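Local structure of imine reductase (Bacillus cereus, 4D3D) at residues I271-A274 with L275-V279. The protein probably uses NADPH to reduce cyclic imines such as 2-methylpyrroline to the S-configured amine, as a dimeric imine reductase. Residues are numbered along the deposited sequence; the frame is centred on the assembly and turned at random.
Sequences IDIA and LPATV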
loop_
_atom_site.group_PDB
_atom_site.type_symbol
_atom_site.label_atom_id
_atom_site.label_comp_id
_atom_site.label_asym_id
_atom_site.label_seq_id
_atom_site.Cartn_x
_atom_site.Cartn_y
_atom_site.Cartn_z
ATOM N N ILE B 271 19.261 1.248 -6.129
ATOM C CA ILE B 271 18.384 1.439 -4.901
ATOM C C ILE B 271 18.353 0.121 -4.112
ATOM O O ILE B 271 18.486 -0.968 -4.650
ATOM C CB ILE B 271 17.001 1.916 -5.394
ATOM C CG1 ILE B 271 17.098 3.294 -6.102
ATOM C CG2 ILE B 271 15.923 1.947 -4.274
ATOM C CD1 ILE B 271 17.920 4.325 -5.348
ATOM N N ASP B 272 18.174 0.239 -2.786
ATOM C CA ASP B 272 18.114 -0.955 -1.912
ATOM C C ASP B 272 17.022 -1.901 -2.368
ATOM O O ASP B 272 15.896 -1.512 -2.590
ATOM C CB ASP B 272 17.817 -0.532 -0.462
ATOM C CG ASP B 272 17.995 -1.692 0.552
ATOM O OD1 ASP B 272 19.141 -2.079 0.832
ATOM O OD2 ASP B 272 16.978 -2.120 1.091
ATOM N N ILE B 273 17.403 -3.155 -2.457
ATOM C CA ILE B 273 16.579 -4.229 -3.008
ATOM C C ILE B 273 15.653 -4.926 -1.979
ATOM O O ILE B 273 14.789 -5.670 -2.353
ATOM C CB ILE B 273 17.521 -5.309 -3.613
ATOM C CG1 ILE B 273 16.819 -6.006 -4.692
ATOM C CG2 ILE B 273 18.098 -6.307 -2.619
ATOM C CD1 ILE B 273 16.835 -5.071 -5.874
ATOM N N ALA B 274 15.866 -4.733 -0.664
ATOM C CA ALA B 274 15.204 -5.604 0.304
ATOM C C ALA B 274 13.706 -5.640 0.196
ATOM O O ALA B 274 13.131 -6.759 0.279
ATOM C CB ALA B 274 15.564 -5.167 1.733
ATOM N N LEU B 275 13.058 -4.494 0.008
ATOM C CA LEU B 275 11.593 -4.446 0.012
ATOM C C LEU B 275 10.985 -5.174 -1.204
ATOM O O LEU B 275 10.198 -6.125 -1.095
ATOM C CB LEU B 275 11.047 -3.045 0.164
ATOM C CG LEU B 275 9.551 -2.823 0.289
ATOM C CD1 LEU B 275 9.025 -3.554 1.524
ATOM C CD2 LEU B 275 9.140 -1.337 0.347
ATOM N N PRO B 276 11.396 -4.765 -2.423
ATOM C CA PRO B 276 10.850 -5.567 -3.571
ATOM C C PRO B 276 11.328 -6.987 -3.661
ATOM O O PRO B 276 10.581 -7.848 -4.153
ATOM C CB PRO B 276 11.245 -4.721 -4.796
ATOM C CG PRO B 276 12.493 -4.025 -4.351
ATOM C CD PRO B 276 12.234 -3.630 -2.882
ATOM N N ALA B 277 12.518 -7.332 -3.140
ATOM C CA ALA B 277 12.958 -8.713 -3.045
ATOM C C ALA B 277 12.105 -9.566 -2.147
ATOM O O ALA B 277 11.860 -10.732 -2.411
ATOM C CB ALA B 277 14.384 -8.816 -2.577
ATOM N N THR B 278 11.591 -8.973 -1.093
ATOM C CA THR B 278 10.629 -9.682 -0.226
ATOM C C THR B 278 9.299 -9.971 -0.945
ATOM O O THR B 278 8.743 -11.049 -0.875
ATOM C CB THR B 278 10.420 -8.912 1.103
ATOM O OG1 THR B 278 11.688 -8.935 1.810
ATOM C CG2 THR B 278 9.387 -9.604 1.924
ATOM N N VAL B 279 8.795 -8.951 -1.666
ATOM C CA VAL B 279 7.590 -9.155 -2.500
ATOM C C VAL B 279 7.826 -10.296 -3.492
ATOM O O VAL B 279 6.948 -11.190 -3.613
ATOM C CB VAL B 279 7.234 -7.825 -3.226
ATOM C CG1 VAL B 279 6.123 -7.988 -4.233
ATOM C CG2 VAL B 279 6.884 -6.694 -2.221
HETATM O O HOH W 1 14.408 -1.939 -0.080
#
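Ile-273 hands its carbonyl O to Ala-277 N, the bond (2.9 Å) lying almost in line with the C=O at 175°. Beyond Ile-273 CB, a chi1 of -152° carries CG1 away from the backbone N to 4.3 Å from Ala-277 CB; CD1 then leads away from that methyl, and the whole side chain packs on Val-263, Thr-266 and Gln-267 of helix 252-268. Pro-276 sets CD and CG of its ring against the carbonyl, CD 3.3 Å from Ile-273 O. Having no N-H, a proline suits this first turn, where amides lack helical acceptors. This is an N-capped helix start: Asp-272 OD2 takes a weak bond from Ala-274 N (3.3 Å), and a water donating to both Asp-272 O and OD2 accepts from Leu-275 N. The turn begins helix 274-288 of the C-terminal, all-helical domain, at the dimer interface. Asp-272 OD1 forms a salt bridge with Arg-285 of the second subunit. One residue past Ile-273, Ala-274 O receives Thr-278 N at 3.0 Å. Thr-278 OG1, set beside its own backbone N by a chi1 of -65°, lies 3.0 Å from Ala-274 O and pairs with Thr-278 OG1 of the second subunit, so the single proton could serve either.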